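Local coordinates for EGF family domain-containing protein (Toxoplasma gondii, PDB 4Z80), which probably acts as a parasite surface antigen in host-cell invasion, binding a RON2-family partner peptide as part of the moving junction, at residues Gln204-Tyr209 / Asp221-Thr226; Arg290-His295 / Met329-Ser334. All blocks are in the same frame, centred on the assembly; numbering follows the deposited sequence.

Contact 1 (Gln204-Tyr209 / Asp221-Thr226)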
ATOM      1  N   GLN A 204     -25.509 -21.161   8.236  1.00 57.08           N
ATOM      2  CA  GLN A 204     -25.788 -20.318   7.074  1.00 54.38           C
ATOM      3  C   GLN A 204     -25.348 -21.001   5.774  1.00 43.27           C
ATOM      4  O   GLN A 204     -24.508 -21.901   5.799  1.00 49.79           O
ATOM      5  CB  GLN A 204     -25.087 -18.966   7.237  1.00 53.33           C
ATOM      6  CG  GLN A 204     -23.598 -18.998   6.904  1.00 46.57           C
ATOM      7  CD  GLN A 204     -22.759 -18.101   7.794  1.00 47.37           C
ATOM      8  OE1 GLN A 204     -23.170 -17.725   8.893  1.00 55.86           O
ATOM      9  NE2 GLN A 204     -21.564 -17.762   7.325  1.00 43.94           N
ATOM     10  N   PRO A 205     -25.911 -20.573   4.630  1.00 42.05           N
ATOM     11  CA  PRO A 205     -25.675 -21.245   3.344  1.00 43.49           C
ATOM     12  C   PRO A 205     -24.373 -20.845   2.639  1.00 37.47           C
ATOM     13  O   PRO A 205     -24.311 -20.861   1.408  1.00 38.37           O
ATOM     14  CB  PRO A 205     -26.890 -20.815   2.516  1.00 47.34           C
ATOM     15  CG  PRO A 205     -27.199 -19.456   3.020  1.00 43.75           C
ATOM     16  CD  PRO A 205     -26.910 -19.494   4.500  1.00 48.28           C
ATOM     17  N   TYR A 206     -23.344 -20.510   3.410  1.00 30.16           N
ATOM     18  CA  TYR A 206     -22.056 -20.141   2.836  1.00 31.54           C
ATOM     19  C   TYR A 206     -21.000 -20.063   3.923  1.00 22.48           C
ATOM     20  O   TYR A 206     -21.322 -20.028   5.110  1.00 26.36           O
ATOM     21  CB  TYR A 206     -22.146 -18.794   2.110  1.00 28.68           C
ATOM     22  CG  TYR A 206     -22.639 -17.672   2.994  1.00 30.88           C
ATOM     23  CD1 TYR A 206     -21.758 -16.937   3.777  1.00 25.68           C
ATOM     24  CD2 TYR A 206     -23.989 -17.359   3.059  1.00 25.79           C
ATOM     25  CE1 TYR A 206     -22.207 -15.916   4.592  1.00 29.10           C
ATOM     26  CE2 TYR A 206     -24.450 -16.340   3.869  1.00 31.19           C
ATOM     27  CZ  TYR A 206     -23.554 -15.619   4.634  1.00 26.72           C
ATOM     28  OH  TYR A 206     -24.010 -14.604   5.441  1.00 29.54           O
ATOM     29  N   THR A 207     -19.738 -20.035   3.507  1.00 25.02           N
ATOM     30  CA  THR A 207     -18.639 -19.754   4.417  1.00 23.13           C
ATOM     31  C   THR A 207     -18.077 -18.376   4.068  1.00 22.76           C
ATOM     32  O   THR A 207     -17.861 -18.066   2.896  1.00 20.44           O
ATOM     33  CB  THR A 207     -17.532 -20.819   4.337  1.00 28.25           C
ATOM     34  OG1 THR A 207     -18.079 -22.104   4.661  1.00 32.17           O
ATOM     35  CG2 THR A 207     -16.409 -20.502   5.317  1.00 27.95           C
ATOM     36  N   GLU A 208     -17.856 -17.561   5.094  1.00 20.21           N
ATOM     37  CA  GLU A 208     -17.385 -16.189   4.909  1.00 21.15           C
ATOM     38  C   GLU A 208     -15.866 -16.122   4.813  1.00 16.55           C
ATOM     39  O   GLU A 208     -15.160 -16.651   5.668  1.00 18.03           O
ATOM     40  CB  GLU A 208     -17.868 -15.307   6.063  1.00 20.20           C
ATOM     41  CG  GLU A 208     -17.481 -13.834   5.924  1.00 21.86           C
ATOM     42  CD  GLU A 208     -17.774 -13.025   7.178  1.00 34.13           C
ATOM     43  OE1 GLU A 208     -18.513 -13.522   8.058  1.00 31.92           O
ATOM     44  OE2 GLU A 208     -17.263 -11.889   7.279  1.00 28.59           O
ATOM     45  N   TYR A 209     -15.380 -15.453   3.769  1.00 15.42           N
ATOM     46  CA  TYR A 209     -13.962 -15.167   3.615  1.00 17.33           C
ATOM     47  C   TYR A 209     -13.798 -13.656   3.448  1.00 17.94           C
ATOM     48  O   TYR A 209     -14.451 -12.892   4.152  1.00 16.70           O
ATOM     49  CB  TYR A 209     -13.376 -15.950   2.431  1.00 17.78           C
ATOM     50  CG  TYR A 209     -13.389 -17.449   2.644  1.00 19.59           C
ATOM     51  CD1 TYR A 209     -12.534 -18.046   3.563  1.00 20.43           C
ATOM     52  CD2 TYR A 209     -14.257 -18.263   1.931  1.00 23.48           C
ATOM     53  CE1 TYR A 209     -12.538 -19.413   3.764  1.00 24.59           C
ATOM     54  CE2 TYR A 209     -14.269 -19.635   2.126  1.00 23.04           C
ATOM     55  CZ  TYR A 209     -13.407 -20.200   3.042  1.00 25.44           C
ATOM     56  OH  TYR A 209     -13.410 -21.560   3.249  1.00 28.79           O
ATOM     57  N   ASP A 221     -20.831  -4.256   8.322  1.00 13.99           N
ATOM     58  CA  ASP A 221     -21.792  -5.337   8.507  1.00 14.14           C
ATOM     59  C   ASP A 221     -22.386  -5.701   7.148  1.00 14.95           C
ATOM     60  O   ASP A 221     -23.390  -5.135   6.725  1.00 16.64           O
ATOM     61  CB  ASP A 221     -22.865  -4.898   9.503  1.00 16.58           C
ATOM     62  CG  ASP A 221     -23.900  -5.973   9.772  1.00 16.58           C
ATOM     63  OD1 ASP A 221     -23.752  -7.094   9.246  1.00 16.74           O
ATOM     64  OD2 ASP A 221     -24.852  -5.685  10.528  1.00 17.95           O
ATOM     65  N   TYR A 222     -21.742  -6.636   6.458  1.00 15.38           N
ATOM     66  CA  TYR A 222     -22.144  -6.985   5.101  1.00 17.05           C
ATOM     67  C   TYR A 222     -23.489  -7.695   5.119  1.00 17.90           C
ATOM     68  O   TYR A 222     -24.262  -7.580   4.181  1.00 17.84           O
ATOM     69  CB  TYR A 222     -21.091  -7.878   4.417  1.00 16.48           C
ATOM     70  CG  TYR A 222     -21.139  -9.319   4.875  1.00 20.05           C
ATOM     71  CD1 TYR A 222     -22.054 -10.213   4.324  1.00 21.45           C
ATOM     72  CD2 TYR A 222     -20.289  -9.779   5.866  1.00 23.77           C
ATOM     73  CE1 TYR A 222     -22.120 -11.521   4.758  1.00 23.41           C
ATOM     74  CE2 TYR A 222     -20.342 -11.085   6.301  1.00 28.10           C
ATOM     75  CZ  TYR A 222     -21.259 -11.952   5.745  1.00 29.49           C
ATOM     76  OH  TYR A 222     -21.314 -13.256   6.179  1.00 42.28           O
ATOM     77  N   LYS A 223     -23.751  -8.439   6.190  1.00 18.97           N
ATOM     78  CA  LYS A 223     -24.943  -9.285   6.250  1.00 18.37           C
ATOM     79  C   LYS A 223     -26.192  -8.538   6.674  1.00 19.13           C
ATOM     80  O   LYS A 223     -27.279  -8.777   6.137  1.00 18.87           O
ATOM     81  CB  LYS A 223     -24.716 -10.446   7.214  1.00 20.89           C
ATOM     82  CG  LYS A 223     -25.910 -11.388   7.323  1.00 28.18           C
ATOM     83  CD  LYS A 223     -25.578 -12.561   8.216  1.00 29.29           C
ATOM     84  CE  LYS A 223     -26.624 -13.651   8.102  1.00 47.05           C
ATOM     85  NZ  LYS A 223     -27.129 -14.100   9.430  1.00 48.99           N
ATOM     86  N   GLY A 224     -26.050  -7.646   7.646  1.00 16.07           N
ATOM     87  CA  GLY A 224     -27.209  -7.041   8.273  1.00 17.62           C
ATOM     88  C   GLY A 224     -27.792  -8.008   9.289  1.00 18.84           C
ATOM     89  O   GLY A 224     -27.349  -9.149   9.410  1.00 19.85           O
ATOM     90  N   GLN A 225     -28.806  -7.548  10.006  1.00 19.70           N
ATOM     91  CA  GLN A 225     -29.367  -8.302  11.120  1.00 19.83           C
ATOM     92  C   GLN A 225     -30.388  -9.347  10.698  1.00 23.78           C
ATOM     93  O   GLN A 225     -30.766 -10.200  11.496  1.00 22.67           O
ATOM     94  CB  GLN A 225     -30.024  -7.339  12.106  1.00 23.59           C
ATOM     95  CG  GLN A 225     -29.038  -6.481  12.875  1.00 31.75           C
ATOM     96  CD  GLN A 225     -28.764  -7.036  14.256  1.00 38.76           C
ATOM     97  OE1 GLN A 225     -29.596  -6.928  15.162  1.00 40.13           O
ATOM     98  NE2 GLN A 225     -27.602  -7.653  14.421  1.00 36.83           N
ATOM     99  N   THR A 226     -30.844  -9.269   9.454  1.00 18.62           N
ATOM    100  CA  THR A 226     -31.897 -10.163   8.978  1.00 19.53           C
ATOM    101  C   THR A 226     -31.310 -11.357   8.227  1.00 20.29           C
ATOM    102  O   THR A 226     -30.098 -11.441   8.025  1.00 21.41           O
ATOM    103  CB  THR A 226     -32.892  -9.411   8.066  1.00 18.96           C
ATOM    104  OG1 THR A 226     -32.424  -9.418   6.709  1.00 19.65           O
ATOM    105  CG2 THR A 226     -33.086  -7.967   8.537  1.00 19.86           C
TER
HETATM  106  O   HOH W   1     -21.448 -13.593   9.165  1.00 43.43           O
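The closest CA pair across 204-209 and 221-226 is E208 CA and K223 CA, 10.3 Å apart, so the contact is made by long side chains reaching across. Y206 and Y222 approach from opposite directions and join through their phenol oxygens: Y206 OH and Y222 OH are 3.1 Å apart in a hydrogen bond that either could donate. Each oxygen lies at the edge of the other ring, close to its plane, so the rings do not stack. In Y206, CG sits between the backbone N and the carbonyl carbon (chi1 57°), which points the ring at Y222. Q204 covers one face of that ring with CG, then turns its amide to give NE2 to Y206 O at 3.2 Å, from above the carbonyl plane.

E208 meets Y222 on the other flank of the phenol oxygen. Its extended chain (chi1 -177°) brings OE2 to 3.3 Å from Y222 CE2, with the carboxylate turned 71° from the ring plane. Water 1 joins the two polar ends, donating a hydrogen bond to E208 OE1 and lying 3.0 Å from Y222 OH. The aliphatic part of K223 completes the contact, its CD being 3.8 Å from Y206 OH. Y206 also packs on I25 of the bound peptide chain, which places this contact beside the bound RON2L1 peptide.

The carboxylate has stronger partners outside the two segments, K241 in a salt bridge to OE1 and H238 in a hydrogen bond to OE2. Its charge is therefore probably well compensated, and Y222 OH, linked to Y206 and to water 1, belongs to a mostly buried polar network that fixes both phenol ends while one tyrosine faces the peptide.

Contact 2 (Arg290-His295 / Met329-Ser334); sequences RLLGYH and MVYVTS
L292 and Y331 touch through a single methyl: L292 CD1 lies 3.8 Å from Y331 CE2, the side chains crossing at a slant and the methyl meeting the ring obliquely. The interaction is apolar, and small in extent, with 97 Å² buried between 290-295 and 329-334. Y331 has CG anti to its own N (chi1 -172°), and this carries the ring out to L292: its CB is not aimed at 290-295, but the far end of the ring comes nearer.

Beyond the methyl, the phenol end is tied to 290-295 by a water. Y331 OH donates to water 2 at 2.6 Å, with the water at the ring edge and in its plane; water 2 in turn donates to Y294 O at 2.8 Å. Water 2 thus bridges the side chain of Y331 and the backbone O of Y294. H295 O stands 4.0 Å from Y331 OH, too long for a bond, and takes its hydrogen bond from Q297 NE2 instead.

The next shell holds these groups in position. H295 N donates to D80 OD1, and the Y294 ring, directed away from 329-334, bonds through OH to E149 and forms an edge-to-face (T-shaped) contact with F151. K100 makes a cation-pi contact with the Y331 ring, while P279 and A91 also pack on Y331.

Strand 280-283 runs between strands 289-291 and 329-332 in an antiparallel sheet, and its M281 touches both L292 and Y331. The contact therefore spans a strand, joining the loop that follows the sheet's edge strand 289-291 to strand 329-332. Helix 252-262 packs against both segments, through L291 and V332, and strand 89-91 lies against H295 and Y331.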
ATOM      1  N   ARG A 290      -3.206  -6.517   3.316  1.00 12.79           N
ATOM      2  CA  ARG A 290      -4.431  -5.762   3.586  1.00 12.33           C
ATOM      3  C   ARG A 290      -4.521  -4.567   2.646  1.00 12.77           C
ATOM      4  O   ARG A 290      -3.647  -3.706   2.652  1.00 13.42           O
ATOM      5  CB  ARG A 290      -4.466  -5.294   5.039  1.00 11.86           C
ATOM      6  CG  ARG A 290      -5.836  -4.853   5.501  1.00 13.23           C
ATOM      7  CD  ARG A 290      -6.644  -6.053   6.004  1.00 13.41           C
ATOM      8  NE  ARG A 290      -8.008  -5.673   6.359  1.00 12.50           N
ATOM      9  CZ  ARG A 290      -8.327  -4.978   7.446  1.00 12.84           C
ATOM     10  NH1 ARG A 290      -7.373  -4.577   8.277  1.00 12.14           N
ATOM     11  NH2 ARG A 290      -9.589  -4.672   7.697  1.00 12.16           N
ATOM     12  N   LEU A 291      -5.565  -4.527   1.826  1.00 11.32           N
ATOM     13  CA  LEU A 291      -5.807  -3.399   0.937  1.00 10.93           C
ATOM     14  C   LEU A 291      -6.254  -2.192   1.750  1.00 12.57           C
ATOM     15  O   LEU A 291      -7.011  -2.343   2.708  1.00 11.33           O
ATOM     16  CB  LEU A 291      -6.869  -3.748  -0.104  1.00 11.89           C
ATOM     17  CG  LEU A 291      -6.552  -4.942  -1.008  1.00 12.00           C
ATOM     18  CD1 LEU A 291      -7.733  -5.207  -1.919  1.00 14.66           C
ATOM     19  CD2 LEU A 291      -5.289  -4.737  -1.819  1.00 15.53           C
ATOM     20  N   LEU A 292      -5.761  -1.012   1.373  1.00 11.31           N
ATOM     21  CA  LEU A 292      -6.193   0.248   1.972  1.00 12.84           C
ATOM     22  C   LEU A 292      -7.204   0.912   1.049  1.00 12.62           C
ATOM     23  O   LEU A 292      -7.071   0.870  -0.178  1.00 13.47           O
ATOM     24  CB  LEU A 292      -5.013   1.179   2.219  1.00 12.05           C
ATOM     25  CG  LEU A 292      -3.880   0.628   3.084  1.00 10.67           C
ATOM     26  CD1 LEU A 292      -2.746   1.646   3.171  1.00 12.96           C
ATOM     27  CD2 LEU A 292      -4.368   0.261   4.470  1.00 14.70           C
ATOM     28  N   GLY A 293      -8.211   1.551   1.634  1.00 11.19           N
ATOM     29  CA  GLY A 293      -9.270   2.157   0.849  1.00 11.64           C
ATOM     30  C   GLY A 293      -8.964   3.567   0.373  1.00 11.70           C
ATOM     31  O   GLY A 293      -9.650   4.103  -0.488  1.00 11.88           O
ATOM     32  N   TYR A 294      -7.917   4.154   0.940  1.00 11.50           N
ATOM     33  CA  TYR A 294      -7.555   5.545   0.680  1.00 11.64           C
ATOM     34  C   TYR A 294      -6.123   5.669   0.173  1.00  9.79           C
ATOM     35  O   TYR A 294      -5.219   4.970   0.656  1.00 11.40           O
ATOM     36  CB  TYR A 294      -7.700   6.377   1.952  1.00 11.11           C
ATOM     37  CG  TYR A 294      -9.099   6.554   2.503  1.00 10.30           C
ATOM     38  CD1 TYR A 294     -10.187   6.759   1.665  1.00 11.74           C
ATOM     39  CD2 TYR A 294      -9.319   6.549   3.872  1.00 11.75           C
ATOM     40  CE1 TYR A 294     -11.466   6.952   2.184  1.00 14.18           C
ATOM     41  CE2 TYR A 294     -10.587   6.749   4.403  1.00 12.37           C
ATOM     42  CZ  TYR A 294     -11.656   6.947   3.552  1.00 12.77           C
ATOM     43  OH  TYR A 294     -12.931   7.142   4.075  1.00 13.60           O
ATOM     44  N   HIS A 295      -5.928   6.569  -0.790  1.00 10.24           N
ATOM     45  CA  HIS A 295      -4.612   6.883  -1.341  1.00 10.92           C
ATOM     46  C   HIS A 295      -3.858   7.912  -0.505  1.00 10.76           C
ATOM     47  O   HIS A 295      -2.631   7.983  -0.564  1.00 10.64           O
ATOM     48  CB  HIS A 295      -4.736   7.404  -2.764  1.00  9.88           C
ATOM     49  CG  HIS A 295      -5.309   6.412  -3.721  1.00 10.41           C
ATOM     50  ND1 HIS A 295      -4.566   5.388  -4.266  1.00 11.98           N
ATOM     51  CD2 HIS A 295      -6.558   6.286  -4.225  1.00 13.62           C
ATOM     52  CE1 HIS A 295      -5.337   4.674  -5.072  1.00 12.59           C
ATOM     53  NE2 HIS A 295      -6.548   5.200  -5.066  1.00 12.23           N
ATOM     54  N   MET A 329       6.148  -4.141   8.917  1.00 11.09           N
ATOM     55  CA  MET A 329       5.128  -3.637   8.007  1.00 13.10           C
ATOM     56  C   MET A 329       5.748  -3.037   6.759  1.00 12.96           C
ATOM     57  O   MET A 329       6.863  -2.519   6.793  1.00 14.41           O
ATOM     58  CB  MET A 329       4.260  -2.588   8.703  1.00 13.47           C
ATOM     59  CG  MET A 329       3.521  -3.082   9.932  1.00 13.53           C
ATOM     60  SD  MET A 329       2.597  -4.620   9.668  1.00 19.07           S
ATOM     61  CE  MET A 329       1.541  -4.157   8.309  1.00 15.32           C
ATOM     62  N   VAL A 330       5.011  -3.133   5.659  1.00 11.45           N
ATOM     63  CA  VAL A 330       5.457  -2.623   4.372  1.00 12.57           C
ATOM     64  C   VAL A 330       4.303  -1.904   3.693  1.00 12.10           C
ATOM     65  O   VAL A 330       3.231  -2.476   3.525  1.00 11.60           O
ATOM     66  CB  VAL A 330       5.955  -3.752   3.438  1.00 12.67           C
ATOM     67  CG1 VAL A 330       6.768  -3.190   2.308  1.00 12.67           C
ATOM     68  CG2 VAL A 330       6.765  -4.798   4.202  1.00 15.15           C
ATOM     69  N   TYR A 331       4.532  -0.654   3.303  1.00 10.86           N
ATOM     70  CA  TYR A 331       3.583   0.107   2.509  1.00 11.25           C
ATOM     71  C   TYR A 331       3.871  -0.163   1.037  1.00 10.26           C
ATOM     72  O   TYR A 331       4.954   0.115   0.545  1.00 11.00           O
ATOM     73  CB  TYR A 331       3.680   1.608   2.832  1.00 10.07           C
ATOM     74  CG  TYR A 331       2.601   2.464   2.185  1.00 10.98           C
ATOM     75  CD1 TYR A 331       2.779   2.998   0.911  1.00 10.18           C
ATOM     76  CD2 TYR A 331       1.409   2.731   2.846  1.00  9.69           C
ATOM     77  CE1 TYR A 331       1.791   3.781   0.316  1.00 10.84           C
ATOM     78  CE2 TYR A 331       0.420   3.509   2.258  1.00  9.70           C
ATOM     79  CZ  TYR A 331       0.616   4.025   0.996  1.00 10.24           C
ATOM     80  OH  TYR A 331      -0.381   4.790   0.415  1.00 11.82           O
ATOM     81  N   VAL A 332       2.877  -0.716   0.353  1.00 12.05           N
ATOM     82  CA  VAL A 332       3.021  -1.222  -1.001  1.00 12.14           C
ATOM     83  C   VAL A 332       2.023  -0.538  -1.919  1.00 13.24           C
ATOM     84  O   VAL A 332       0.830  -0.586  -1.659  1.00 14.49           O
ATOM     85  CB  VAL A 332       2.765  -2.747  -1.018  1.00 14.98           C
ATOM     86  CG1 VAL A 332       2.793  -3.303  -2.416  1.00 19.40           C
ATOM     87  CG2 VAL A 332       3.784  -3.454  -0.123  1.00 16.80           C
ATOM     88  N   THR A 333       2.484   0.086  -2.996  1.00 11.39           N
ATOM     89  CA  THR A 333       1.541   0.630  -3.964  1.00 11.75           C
ATOM     90  C   THR A 333       1.123  -0.433  -4.978  1.00 14.16           C
ATOM     91  O   THR A 333       1.780  -1.467  -5.148  1.00 13.28           O
ATOM     92  CB  THR A 333       2.106   1.854  -4.704  1.00 12.92           C
ATOM     93  OG1 THR A 333       3.105   1.450  -5.646  1.00 14.81           O
ATOM     94  CG2 THR A 333       2.698   2.855  -3.718  1.00 14.53           C
ATOM     95  N   SER A 334       0.015  -0.165  -5.645  1.00 12.15           N
ATOM     96  CA  SER A 334      -0.543  -1.094  -6.618  1.00 12.00           C
ATOM     97  C   SER A 334       0.441  -1.324  -7.754  1.00 13.45           C
ATOM     98  O   SER A 334       0.454  -2.389  -8.376  1.00 15.80           O
ATOM     99  CB  SER A 334      -1.871  -0.544  -7.144  1.00 13.18           C
ATOM    100  OG  SER A 334      -2.603  -1.510  -7.882  1.00 13.72           O
TER
HETATM  101  O   HOH W   2      -2.608   5.312   1.713  1.00 24.89           O

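In the fold
From the N terminus, contact 1 comes first: strand 207-208 leads into 11 intervening residues, and the chain returns after strand 218-219 to close a short loop. Contact 2 opens later and closes a longer one of 33 residues, which includes strand 318-321 and the C304-C317 disulfide. The two loops are in series, neither enclosing nor crossing the other. The centres of contact 1 and contact 2 lie about 26 Å apart, and the nearest atoms of contact 1 and contact 2 are about 10 Å apart, without touching. Contact 2 is near the middle of the chain, within the range of the AMA1 family, and joins the loop after edge strand 289-291 to strand 329-332; the centre of contact 1 lies about 29 Å from the centre of the chain, beside the bound peptide.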